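Local coordinates for protein arginyl-trna synthetase (Thermus thermophilus, PDB 1IQ0) that probably joins L-arginine to tRNA(Arg) at the expense of ATP, as a class I aminoacyl-tRNA synthetase, at residues V19-V25 with G37-L43; Q52-L58 with P73-L78; Q361-R365 with A377-H382; Y472-A476 with A536-N540. One frame throughout, in Å; residues are numbered along the deposited sequence.

Interaction 1: V19-V25 with G37-L43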
loop_
_atom_site.group_PDB
_atom_site.type_symbol
_atom_site.label_atom_id
_atom_site.label_comp_id
_atom_site.label_asym_id
_atom_site.label_seq_id
_atom_site.Cartn_x
_atom_site.Cartn_y
_atom_site.Cartn_z
ATOM N N VAL A 19 -28.455 11.049 -19.217
ATOM C CA VAL A 19 -27.036 10.765 -19.011
ATOM C C VAL A 19 -26.735 9.745 -17.912
ATOM O O VAL A 19 -26.949 10.003 -16.728
ATOM C CB VAL A 19 -26.257 12.063 -18.699
ATOM C CG1 VAL A 19 -26.277 12.981 -19.911
ATOM C CG2 VAL A 19 -26.872 12.767 -17.498
ATOM N N PRO A 20 -26.238 8.561 -18.303
ATOM C CA PRO A 20 -25.899 7.490 -17.361
ATOM C C PRO A 20 -24.467 7.603 -16.836
ATOM O O PRO A 20 -23.712 6.632 -16.860
ATOM C CB PRO A 20 -26.089 6.218 -18.195
ATOM C CG PRO A 20 -26.951 6.661 -19.363
ATOM C CD PRO A 20 -26.383 8.012 -19.659
ATOM N N VAL A 21 -24.091 8.786 -16.363
ATOM C CA VAL A 21 -22.744 8.993 -15.845
ATOM C C VAL A 21 -22.760 9.210 -14.336
ATOM O O VAL A 21 -23.739 9.710 -13.785
ATOM C CB VAL A 21 -22.074 10.207 -16.519
ATOM C CG1 VAL A 21 -22.880 11.464 -16.241
ATOM C CG2 VAL A 21 -20.643 10.362 -16.022
ATOM N N ARG A 22 -21.673 8.828 -13.674
ATOM C CA ARG A 22 -21.561 8.987 -12.227
ATOM C C ARG A 22 -20.627 10.144 -11.876
ATOM O O ARG A 22 -19.505 10.225 -12.378
ATOM C CB ARG A 22 -21.046 7.692 -11.592
ATOM C CG ARG A 22 -20.729 7.806 -10.107
ATOM C CD ARG A 22 -20.281 6.470 -9.535
ATOM N NE ARG A 22 -21.370 5.496 -9.487
ATOM C CZ ARG A 22 -22.427 5.594 -8.685
ATOM N NH1 ARG A 22 -22.542 6.625 -7.858
ATOM N NH2 ARG A 22 -23.370 4.660 -8.708
ATOM N N LEU A 23 -21.102 11.038 -11.014
ATOM C CA LEU A 23 -20.317 12.191 -10.593
ATOM C C LEU A 23 -19.803 12.049 -9.162
ATOM O O LEU A 23 -20.473 11.469 -8.305
ATOM C CB LEU A 23 -21.155 13.467 -10.704
ATOM C CG LEU A 23 -21.540 13.942 -12.104
ATOM C CD1 LEU A 23 -22.326 15.238 -11.992
ATOM C CD2 LEU A 23 -20.291 14.156 -12.941
ATOM N N LYS A 24 -18.613 12.585 -8.908
ATOM C CA LYS A 24 -18.028 12.520 -7.575
ATOM C C LYS A 24 -18.326 13.794 -6.790
ATOM O O LYS A 24 -18.233 14.900 -7.316
ATOM C CB LYS A 24 -16.512 12.325 -7.656
ATOM C CG LYS A 24 -16.059 11.042 -8.349
ATOM C CD LYS A 24 -16.681 9.784 -7.740
ATOM C CE LYS A 24 -16.516 9.729 -6.227
ATOM N NZ LYS A 24 -15.118 9.969 -5.799
ATOM N N VAL A 25 -18.696 13.622 -5.528
ATOM C CA VAL A 25 -18.982 14.750 -4.659
ATOM C C VAL A 25 -17.673 15.053 -3.925
ATOM O O VAL A 25 -16.846 14.160 -3.727
ATOM C CB VAL A 25 -20.094 14.396 -3.632
ATOM C CG1 VAL A 25 -19.541 13.488 -2.552
ATOM C CG2 VAL A 25 -20.669 15.659 -3.027
ATOM N N GLY A 37 -20.308 19.401 -2.690
ATOM C CA GLY A 37 -20.731 19.863 -3.993
ATOM C C GLY A 37 -20.295 18.933 -5.103
ATOM O O GLY A 37 -19.361 18.141 -4.956
ATOM N N VAL A 38 -20.988 19.025 -6.227
ATOM C CA VAL A 38 -20.672 18.206 -7.376
ATOM C C VAL A 38 -20.504 19.135 -8.574
ATOM O O VAL A 38 -21.307 20.050 -8.781
ATOM C CB VAL A 38 -21.792 17.185 -7.649
ATOM C CG1 VAL A 38 -23.094 17.906 -7.978
ATOM C CG2 VAL A 38 -21.380 16.260 -8.775
ATOM N N PRO A 39 -19.438 18.935 -9.362
ATOM C CA PRO A 39 -19.188 19.772 -10.537
ATOM C C PRO A 39 -19.978 19.273 -11.748
ATOM O O PRO A 39 -20.114 18.066 -11.945
ATOM C CB PRO A 39 -17.687 19.622 -10.736
ATOM C CG PRO A 39 -17.484 18.165 -10.409
ATOM C CD PRO A 39 -18.340 17.971 -9.158
ATOM N N LEU A 40 -20.508 20.191 -12.546
ATOM C CA LEU A 40 -21.252 19.805 -13.741
ATOM C C LEU A 40 -20.628 20.449 -14.972
ATOM O O LEU A 40 -21.329 20.958 -15.847
ATOM C CB LEU A 40 -22.726 20.209 -13.631
ATOM C CG LEU A 40 -23.518 19.455 -12.565
ATOM C CD1 LEU A 40 -23.282 20.102 -11.207
ATOM C CD2 LEU A 40 -24.993 19.488 -12.896
ATOM N N PHE A 41 -19.301 20.417 -15.027
ATOM C CA PHE A 41 -18.558 20.991 -16.140
ATOM C C PHE A 41 -18.217 19.917 -17.166
ATOM O O PHE A 41 -18.220 20.175 -18.370
ATOM C CB PHE A 41 -17.282 21.651 -15.618
ATOM C CG PHE A 41 -17.539 22.718 -14.595
ATOM C CD1 PHE A 41 -18.148 23.917 -14.960
ATOM C CD2 PHE A 41 -17.203 22.517 -13.262
ATOM C CE1 PHE A 41 -18.420 24.900 -14.008
ATOM C CE2 PHE A 41 -17.472 23.491 -12.305
ATOM C CZ PHE A 41 -18.082 24.685 -12.679
ATOM N N ALA A 42 -17.925 18.713 -16.685
ATOM C CA ALA A 42 -17.600 17.600 -17.567
ATOM C C ALA A 42 -18.813 17.294 -18.442
ATOM O O ALA A 42 -18.677 16.874 -19.591
ATOM C CB ALA A 42 -17.216 16.375 -16.746
ATOM N N LEU A 43 -20.002 17.508 -17.887
ATOM C CA LEU A 43 -21.243 17.277 -18.614
ATOM C C LEU A 43 -21.685 18.563 -19.293
ATOM O O LEU A 43 -22.481 18.540 -20.229
ATOM C CB LEU A 43 -22.347 16.808 -17.666
ATOM C CG LEU A 43 -22.177 15.446 -16.998
ATOM C CD1 LEU A 43 -23.440 15.120 -16.209
ATOM C CD2 LEU A 43 -21.919 14.377 -18.051
#
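G37 meets V25 through its carbonyl oxygen: V25 CA lies 3.4 Å from G37 O in a CA-H...O contact, bent to 137° at the hydrogen, and methyl CG2 of V25 rests against the same oxygen. V38 then turns its CG2, the methyl lying anti to the backbone N, into the flank of L23. The two side chains cross almost at right angles, and V38 CG2 to L23 CB, at 3.4 Å, is tighter than ordinary van der Waals packing. P39 sets ring atom CD 3.6 Å from K24 O, while P39 O reaches methyl CD1 of L23. L40 brings CG to that methyl more loosely. Shortening L23 to an alanine would probably open a gap between V38 and L43 and deprive L40 of this apolar neighbour. L43 straddles V21: both of its methyls touch V21 CG1, with CD2 at 3.6 Å, as the side chains slide past each other in opposite directions. The loop 19-25 lies alongside strand 36-39 and the start of helix 42-46, in touch with helix 3-15. That helix holds V25 at N through E7 and at O through R3 and packs L14 on L23, while V38 lies against L78 of strand 77-82 and L40 against helix 51-60.

Interaction 2: Q52-L58 with P73-L78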
loop_
_atom_site.group_PDB
_atom_site.type_symbol
_atom_site.label_atom_id
_atom_site.label_comp_id
_atom_site.label_asym_id
_atom_site.label_seq_id
_atom_site.Cartn_x
_atom_site.Cartn_y
_atom_site.Cartn_z
ATOM N N GLN A 52 -24.696 25.839 -15.104
ATOM C CA GLN A 52 -25.685 26.314 -14.142
ATOM C C GLN A 52 -27.080 25.760 -14.439
ATOM O O GLN A 52 -27.911 25.628 -13.537
ATOM C CB GLN A 52 -25.727 27.846 -14.150
ATOM C CG GLN A 52 -26.528 28.460 -13.011
ATOM C CD GLN A 52 -25.845 28.312 -11.660
ATOM O OE1 GLN A 52 -25.511 27.205 -11.236
ATOM N NE2 GLN A 52 -25.638 29.432 -10.977
ATOM N N ALA A 53 -27.332 25.441 -15.705
ATOM C CA ALA A 53 -28.623 24.900 -16.119
ATOM C C ALA A 53 -28.730 23.424 -15.746
ATOM O O ALA A 53 -29.793 22.947 -15.346
ATOM C CB ALA A 53 -28.804 25.071 -17.624
ATOM N N ILE A 54 -27.623 22.704 -15.883
ATOM C CA ILE A 54 -27.597 21.286 -15.551
ATOM C C ILE A 54 -27.742 21.121 -14.037
ATOM O O ILE A 54 -28.397 20.191 -13.560
ATOM C CB ILE A 54 -26.278 20.634 -16.006
ATOM C CG1 ILE A 54 -25.980 21.024 -17.455
ATOM C CG2 ILE A 54 -26.383 19.119 -15.895
ATOM C CD1 ILE A 54 -24.662 20.487 -17.981
ATOM N N ALA A 55 -27.134 22.033 -13.285
ATOM C CA ALA A 55 -27.209 21.985 -11.832
ATOM C C ALA A 55 -28.652 22.188 -11.366
ATOM O O ALA A 55 -29.156 21.429 -10.532
ATOM C CB ALA A 55 -26.300 23.050 -11.227
ATOM N N GLN A 56 -29.313 23.209 -11.908
ATOM C CA GLN A 56 -30.700 23.494 -11.548
ATOM C C GLN A 56 -31.576 22.320 -11.967
ATOM O O GLN A 56 -32.527 21.957 -11.274
ATOM C CB GLN A 56 -31.177 24.774 -12.239
ATOM C CG GLN A 56 -32.627 25.138 -11.947
ATOM C CD GLN A 56 -32.886 25.375 -10.469
ATOM O OE1 GLN A 56 -32.288 26.259 -9.856
ATOM N NE2 GLN A 56 -33.783 24.584 -9.890
ATOM N N GLU A 57 -31.238 21.733 -13.109
ATOM C CA GLU A 57 -31.961 20.587 -13.649
ATOM C C GLU A 57 -31.854 19.416 -12.678
ATOM O O GLU A 57 -32.860 18.805 -12.304
ATOM C CB GLU A 57 -31.363 20.192 -15.004
ATOM C CG GLU A 57 -31.866 18.871 -15.575
ATOM C CD GLU A 57 -33.330 18.914 -15.957
ATOM O OE1 GLU A 57 -33.699 19.765 -16.793
ATOM O OE2 GLU A 57 -34.110 18.095 -15.427
ATOM N N LEU A 58 -30.624 19.110 -12.275
ATOM C CA LEU A 58 -30.365 18.016 -11.347
ATOM C C LEU A 58 -31.113 18.246 -10.040
ATOM O O LEU A 58 -31.685 17.321 -9.461
ATOM C CB LEU A 58 -28.864 17.905 -11.077
ATOM C CG LEU A 58 -28.413 16.811 -10.104
ATOM C CD1 LEU A 58 -28.930 15.458 -10.572
ATOM C CD2 LEU A 58 -26.892 16.805 -10.018
ATOM N N PRO A 73 -27.831 25.318 -6.424
ATOM C CA PRO A 73 -27.048 25.387 -7.664
ATOM C C PRO A 73 -26.138 26.612 -7.570
ATOM O O PRO A 73 -26.623 27.740 -7.499
ATOM C CB PRO A 73 -28.118 25.552 -8.739
ATOM C CG PRO A 73 -29.320 24.878 -8.137
ATOM C CD PRO A 73 -29.274 25.368 -6.712
ATOM N N VAL A 74 -24.827 26.395 -7.561
ATOM C CA VAL A 74 -23.888 27.509 -7.452
ATOM C C VAL A 74 -22.877 27.557 -8.590
ATOM O O VAL A 74 -21.889 26.821 -8.583
ATOM C CB VAL A 74 -23.118 27.456 -6.115
ATOM C CG1 VAL A 74 -22.238 28.686 -5.972
ATOM C CG2 VAL A 74 -24.094 27.362 -4.956
ATOM N N GLY A 75 -23.135 28.433 -9.558
ATOM C CA GLY A 75 -22.252 28.598 -10.700
ATOM C C GLY A 75 -21.506 27.369 -11.189
ATOM O O GLY A 75 -20.290 27.264 -11.017
ATOM N N GLY A 76 -22.228 26.435 -11.803
ATOM C CA GLY A 76 -21.590 25.236 -12.317
ATOM C C GLY A 76 -21.688 24.024 -11.412
ATOM O O GLY A 76 -21.817 22.894 -11.886
ATOM N N TYR A 77 -21.619 24.253 -10.105
ATOM C CA TYR A 77 -21.707 23.169 -9.135
ATOM C C TYR A 77 -23.099 23.112 -8.531
ATOM O O TYR A 77 -23.878 24.061 -8.630
ATOM C CB TYR A 77 -20.724 23.382 -7.972
ATOM C CG TYR A 77 -19.248 23.332 -8.305
ATOM C CD1 TYR A 77 -18.613 24.397 -8.944
ATOM C CD2 TYR A 77 -18.477 22.225 -7.948
ATOM C CE1 TYR A 77 -17.239 24.360 -9.216
ATOM C CE2 TYR A 77 -17.109 22.175 -8.215
ATOM C CZ TYR A 77 -16.497 23.243 -8.847
ATOM O OH TYR A 77 -15.146 23.184 -9.109
ATOM N N LEU A 78 -23.411 21.979 -7.918
ATOM C CA LEU A 78 -24.666 21.819 -7.200
ATOM C C LEU A 78 -24.171 21.478 -5.797
ATOM O O LEU A 78 -23.633 20.391 -5.567
ATOM C CB LEU A 78 -25.520 20.676 -7.753
ATOM C CG LEU A 78 -26.771 20.428 -6.887
ATOM C CD1 LEU A 78 -27.570 21.724 -6.724
ATOM C CD2 LEU A 78 -27.638 19.349 -7.507
#
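A55 and L58 form the apolar part of this contact, facing P73 and L78. The single methyl of A55 rests over both strands of the hairpin, with A55 CB 4.0 Å from P73 CB and 4.3 Å from L78 CB. One helical turn on, L58 and L78 cross at a slant with CD2 of L58 and CD2 of L78 3.7 Å apart; each has CG anti to its own backbone N (chi1 179° and 174°), which carries the methyls to one another. Mixed contacts frame this core. Q56 folds back so that its OE1 lies 3.7 Å from P73 CG, although its amide nitrogen is hydrogen-bonded to D60, and A55 CB also rests on Y77 O. On the polar side, the amide of Q52 covers the backbone of the G75-G76 turn. That turn is the two-residue connection of a beta hairpin, closed by V74 N to Y77 O at 2.7 Å and Y77 N to V74 O at 3.0 Å; a beta carbon at G76 would jam against the carbonyl of G75. Helix 51-60 therefore packs on the hairpin of strands 68-74 and 77-82, L58 continuing onto I10, A13 and L14 of helix 3-15 and L78 onto V38 of strand 36-39.

Interaction 3: Q361-R365 with A377-H382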
loop_
_atom_site.group_PDB
_atom_site.type_symbol
_atom_site.label_atom_id
_atom_site.label_comp_id
_atom_site.label_asym_id
_atom_site.label_seq_id
_atom_site.Cartn_x
_atom_site.Cartn_y
_atom_site.Cartn_z
ATOM N N GLN A 361 3.913 -3.130 -18.283
ATOM C CA GLN A 361 2.631 -3.787 -18.040
ATOM C C GLN A 361 2.069 -4.304 -19.354
ATOM O O GLN A 361 1.291 -5.261 -19.382
ATOM C CB GLN A 361 1.632 -2.812 -17.413
ATOM C CG GLN A 361 1.974 -2.388 -15.996
ATOM C CD GLN A 361 0.927 -1.468 -15.396
ATOM O OE1 GLN A 361 -0.252 -1.815 -15.325
ATOM N NE2 GLN A 361 1.354 -0.287 -14.959
ATOM N N ALA A 362 2.470 -3.659 -20.444
ATOM C CA ALA A 362 2.026 -4.038 -21.776
ATOM C C ALA A 362 2.283 -5.523 -22.038
ATOM O O ALA A 362 1.490 -6.186 -22.710
ATOM C CB ALA A 362 2.746 -3.189 -22.823
ATOM N N LEU A 363 3.394 -6.030 -21.505
ATOM C CA LEU A 363 3.780 -7.433 -21.671
ATOM C C LEU A 363 2.726 -8.424 -21.182
ATOM O O LEU A 363 2.167 -9.178 -21.977
ATOM C CB LEU A 363 5.101 -7.720 -20.942
ATOM C CG LEU A 363 5.539 -9.194 -20.856
ATOM C CD1 LEU A 363 6.030 -9.700 -22.210
ATOM C CD2 LEU A 363 6.637 -9.325 -19.819
ATOM N N VAL A 364 2.459 -8.436 -19.879
ATOM C CA VAL A 364 1.480 -9.380 -19.345
ATOM C C VAL A 364 0.086 -9.058 -19.843
ATOM O O VAL A 364 -0.724 -9.960 -20.081
ATOM C CB VAL A 364 1.476 -9.402 -17.794
ATOM C CG1 VAL A 364 2.886 -9.598 -17.277
ATOM C CG2 VAL A 364 0.865 -8.133 -17.254
ATOM N N ARG A 365 -0.188 -7.769 -20.007
ATOM C CA ARG A 365 -1.485 -7.320 -20.498
ATOM C C ARG A 365 -1.762 -7.998 -21.833
ATOM O O ARG A 365 -2.784 -8.663 -22.008
ATOM C CB ARG A 365 -1.488 -5.800 -20.692
ATOM C CG ARG A 365 -2.354 -5.029 -19.706
ATOM C CD ARG A 365 -1.821 -5.115 -18.282
ATOM N NE ARG A 365 -2.691 -4.429 -17.328
ATOM C CZ ARG A 365 -2.942 -3.122 -17.339
ATOM N NH1 ARG A 365 -2.388 -2.343 -18.258
ATOM N NH2 ARG A 365 -3.752 -2.593 -16.430
ATOM N N ALA A 377 -6.685 -9.069 -18.380
ATOM C CA ALA A 377 -5.603 -8.210 -18.849
ATOM C C ALA A 377 -5.698 -6.811 -18.246
ATOM O O ALA A 377 -4.689 -6.134 -18.061
ATOM C CB ALA A 377 -5.633 -8.121 -20.370
ATOM N N GLU A 378 -6.915 -6.378 -17.939
ATOM C CA GLU A 378 -7.123 -5.052 -17.370
ATOM C C GLU A 378 -7.011 -5.080 -15.845
ATOM O O GLU A 378 -7.124 -4.045 -15.190
ATOM C CB GLU A 378 -8.508 -4.532 -17.759
ATOM C CG GLU A 378 -8.786 -4.555 -19.252
ATOM C CD GLU A 378 -7.875 -3.629 -20.022
ATOM O OE1 GLU A 378 -7.900 -2.411 -19.750
ATOM O OE2 GLU A 378 -7.132 -4.118 -20.898
ATOM N N LYS A 379 -6.780 -6.263 -15.284
ATOM C CA LYS A 379 -6.694 -6.391 -13.837
ATOM C C LYS A 379 -5.302 -6.698 -13.307
ATOM O O LYS A 379 -5.145 -7.065 -12.144
ATOM C CB LYS A 379 -7.688 -7.449 -13.355
ATOM C CG LYS A 379 -9.142 -7.096 -13.650
ATOM C CD LYS A 379 -9.517 -5.756 -13.030
ATOM C CE LYS A 379 -10.964 -5.381 -13.315
ATOM N NZ LYS A 379 -11.311 -4.057 -12.716
ATOM N N ALA A 380 -4.292 -6.551 -14.157
ATOM C CA ALA A 380 -2.918 -6.801 -13.738
ATOM C C ALA A 380 -2.287 -5.436 -13.493
ATOM O O ALA A 380 -1.803 -4.791 -14.421
ATOM C CB ALA A 380 -2.164 -7.551 -14.827
ATOM N N HIS A 381 -2.290 -4.997 -12.240
ATOM C CA HIS A 381 -1.753 -3.683 -11.919
ATOM C C HIS A 381 -0.323 -3.640 -11.412
ATOM O O HIS A 381 0.214 -4.615 -10.892
ATOM C CB HIS A 381 -2.650 -2.994 -10.886
ATOM C CG HIS A 381 -4.104 -3.043 -11.224
ATOM N ND1 HIS A 381 -4.998 -3.838 -10.541
ATOM C CD2 HIS A 381 -4.822 -2.395 -12.174
ATOM C CE1 HIS A 381 -6.207 -3.676 -11.053
ATOM N NE2 HIS A 381 -6.126 -2.805 -12.044
ATOM N N HIS A 382 0.270 -2.469 -11.567
ATOM C CA HIS A 382 1.625 -2.195 -11.121
ATOM C C HIS A 382 1.577 -0.956 -10.233
ATOM O O HIS A 382 0.867 0.009 -10.521
ATOM C CB HIS A 382 2.552 -1.909 -12.311
ATOM C CG HIS A 382 3.290 -3.111 -12.817
ATOM N ND1 HIS A 382 4.267 -3.029 -13.786
ATOM C CD2 HIS A 382 3.202 -4.422 -12.485
ATOM C CE1 HIS A 382 4.750 -4.235 -14.028
ATOM N NE2 HIS A 382 4.120 -5.098 -13.252
#
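Q361 runs alongside H382, the two side chains sliding past each other in opposite directions with amide and ring planes 45° apart. The Q361 chain is extended beyond CG; Q361 CG comes 3.2 Å from H382 ND1, and the amide carries on to the CB of H382. This glutamine is poorly ordered, so its finer details deserve caution. Its OE1 sits over the centre of the R365 guanidinium, 3.5 Å above the plane, linking two residues one helical turn apart.

V364 contributes its methyl CG2, packed 3.9 Å from A380 CB. This is the helix-on-sheet contact of a beta-alpha-beta crossover: helix 361-370, followed by the short helix 374-377, joins strand 348-354 to strand 380-390, and the two strands lie parallel and adjacent in the central sheet of the class I catalytic domain. Helix 361-365 accordingly runs antiparallel to strand 380-382, at 169° and 9.1 Å between axes.

R365 covers the turn that leads into the strand. Its chi1 of -110° is off any staggered value, and a bend at chi2 swings NE between two carbonyls. A380 O is 3.1 Å from R365 NE; A377 O is nearer, at 2.7 Å from R365 NE, but too badly angled to count as a hydrogen bond. A leucine in place of R365 would probably leave both carbonyl oxygens without their cationic neighbour and the Q361 amide without the flat group beneath it. Returning the contact, methyl CB of A377 touches R365 O at 3.3 Å.

Interaction 4: Y472-A476 with A536-N540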
loop_
_atom_site.group_PDB
_atom_site.type_symbol
_atom_site.label_atom_id
_atom_site.label_comp_id
_atom_site.label_asym_id
_atom_site.label_seq_id
_atom_site.Cartn_x
_atom_site.Cartn_y
_atom_site.Cartn_z
ATOM N N TYR A 472 3.182 12.762 14.604
ATOM C CA TYR A 472 2.215 13.858 14.719
ATOM C C TYR A 472 0.812 13.267 14.842
ATOM O O TYR A 472 0.067 13.608 15.761
ATOM C CB TYR A 472 2.274 14.760 13.481
ATOM C CG TYR A 472 1.241 15.877 13.441
ATOM C CD1 TYR A 472 1.360 17.007 14.260
ATOM C CD2 TYR A 472 0.159 15.814 12.565
ATOM C CE1 TYR A 472 0.428 18.038 14.199
ATOM C CE2 TYR A 472 -0.774 16.833 12.494
ATOM C CZ TYR A 472 -0.639 17.944 13.310
ATOM O OH TYR A 472 -1.569 18.958 13.220
ATOM N N VAL A 473 0.460 12.374 13.920
ATOM C CA VAL A 473 -0.855 11.744 13.947
ATOM C C VAL A 473 -1.000 10.869 15.193
ATOM O O VAL A 473 -2.068 10.833 15.819
ATOM C CB VAL A 473 -1.098 10.877 12.687
ATOM C CG1 VAL A 473 -2.510 10.295 12.714
ATOM C CG2 VAL A 473 -0.879 11.717 11.427
ATOM N N GLN A 474 0.069 10.166 15.564
ATOM C CA GLN A 474 0.014 9.316 16.751
ATOM C C GLN A 474 -0.259 10.164 17.998
ATOM O O GLN A 474 -1.044 9.775 18.863
ATOM C CB GLN A 474 1.328 8.546 16.931
ATOM C CG GLN A 474 1.609 7.462 15.882
ATOM C CD GLN A 474 2.936 6.753 16.133
ATOM O OE1 GLN A 474 3.973 7.398 16.297
ATOM N NE2 GLN A 474 2.908 5.426 16.165
ATOM N N TYR A 475 0.380 11.327 18.078
ATOM C CA TYR A 475 0.206 12.213 19.227
ATOM C C TYR A 475 -1.237 12.718 19.337
ATOM O O TYR A 475 -1.783 12.828 20.433
ATOM C CB TYR A 475 1.163 13.405 19.131
ATOM C CG TYR A 475 1.185 14.236 20.392
ATOM C CD1 TYR A 475 1.744 13.733 21.569
ATOM C CD2 TYR A 475 0.606 15.505 20.425
ATOM C CE1 TYR A 475 1.726 14.473 22.748
ATOM C CE2 TYR A 475 0.580 16.253 21.601
ATOM C CZ TYR A 475 1.141 15.731 22.758
ATOM O OH TYR A 475 1.112 16.462 23.924
ATOM N N ALA A 476 -1.849 13.028 18.200
ATOM C CA ALA A 476 -3.230 13.490 18.189
ATOM C C ALA A 476 -4.120 12.370 18.731
ATOM O O ALA A 476 -5.085 12.626 19.452
ATOM C CB ALA A 476 -3.651 13.869 16.763
ATOM N N ALA A 536 -5.817 15.102 11.862
ATOM C CA ALA A 536 -5.038 15.382 13.054
ATOM C C ALA A 536 -4.904 16.894 13.222
ATOM O O ALA A 536 -4.919 17.405 14.345
ATOM C CB ALA A 536 -3.667 14.729 12.954
ATOM N N ALA A 537 -4.788 17.609 12.106
ATOM C CA ALA A 537 -4.672 19.067 12.140
ATOM C C ALA A 537 -5.991 19.670 12.624
ATOM O O ALA A 537 -6.003 20.645 13.380
ATOM C CB ALA A 537 -4.333 19.615 10.744
ATOM N N SER A 538 -7.097 19.089 12.164
ATOM C CA SER A 538 -8.432 19.544 12.543
ATOM C C SER A 538 -8.655 19.290 14.036
ATOM O O SER A 538 -9.221 20.122 14.742
ATOM C CB SER A 538 -9.484 18.797 11.720
ATOM O OG SER A 538 -10.797 19.176 12.091
ATOM N N TRP A 539 -8.215 18.131 14.510
ATOM C CA TRP A 539 -8.350 17.798 15.921
ATOM C C TRP A 539 -7.532 18.768 16.781
ATOM O O TRP A 539 -8.008 19.250 17.802
ATOM C CB TRP A 539 -7.888 16.362 16.173
ATOM C CG TRP A 539 -7.537 16.088 17.598
ATOM C CD1 TRP A 539 -6.287 15.859 18.102
ATOM C CD2 TRP A 539 -8.433 16.053 18.714
ATOM N NE1 TRP A 539 -6.348 15.684 19.465
ATOM C CE2 TRP A 539 -7.653 15.799 19.868
ATOM C CE3 TRP A 539 -9.815 16.214 18.854
ATOM C CZ2 TRP A 539 -8.214 15.702 21.148
ATOM C CZ3 TRP A 539 -10.375 16.116 20.133
ATOM C CH2 TRP A 539 -9.572 15.863 21.260
ATOM N N ASN A 540 -6.307 19.059 16.365
ATOM C CA ASN A 540 -5.464 19.978 17.116
ATOM C C ASN A 540 -6.019 21.405 17.187
ATOM O O ASN A 540 -5.997 22.024 18.251
ATOM C CB ASN A 540 -4.043 19.987 16.538
ATOM C CG ASN A 540 -3.244 18.770 16.965
ATOM O OD1 ASN A 540 -3.335 18.329 18.108
ATOM N ND2 ASN A 540 -2.452 18.230 16.057
HETATM O O HOH W 1 -0.452 16.187 17.041
#
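A536 and A476 meet methyl to methyl at the centre, with A536 CB 3.9 Å from A476 CB. Only small side chains meet at this point; the axes of 472-476 and 536-540 pass 9.6 Å apart, crossing at 45°. A536 CB also lies 3.6 Å from Y472 CE2 and reaches V473. On the other flank, A476 CB packs 3.6 Å from W539 CD1, so the indole covers the end of the alanine pair. The nitrogen NE1 of that indole is near A476 O, but the angle is too poor for a hydrogen bond.

Farther out, the tyrosine spans the groove. With CG of Y472 anti to the backbone N (chi1 176°), the ring lies across the neighbouring helix and its hydroxyl stops above A537, Y472 OH to A537 CA being 3.3 Å. The polar edge belongs to N540, whose ND2 donates to Y472 OH at 3.1 Å; the N-H...O angle is 156° and the oxygen lies in the amide plane. A second bond from N540 ND2, 3.0 Å long, goes to water 1, and that water donates to Y472 O at 2.9 Å. Because N540 OD1 accepts from R479, on the same helix as Y472, both ends of the amide are engaged and its rotation is fixed.

Helix 562-583 packs beside the pair, with L581 on V473, L577 on A476 and V570 and L573 on W539. This is helix-on-helix packing within the DALR anticodon-binding domain, the helical bundle of arginyl-tRNA synthetases, joining helices 470-487 and 525-544.

How the interactions relate
From the N terminus the contacts come in series: each closes before the next opens, so none nest or cross. Interaction 1 closes a loop of 11 residues holding strand 26-27, and interaction 2 one of 14. These two touch: strands 36-39 and 77-82 are neighbours in one sheet, with V38 O and L78 N 3.0 Å apart in a probable hydrogen bond, and both belong to the N-terminal domain. Interaction 3 spans a short, mostly helical link in the catalytic domain, about 14 Å from interaction 1 at the nearest atoms. Interaction 4 closes the longest loop, 59 residues, joining helices 470-487 and 525-544 of the anticodon-binding domain; its centre is about 39 Å from that of interaction 3.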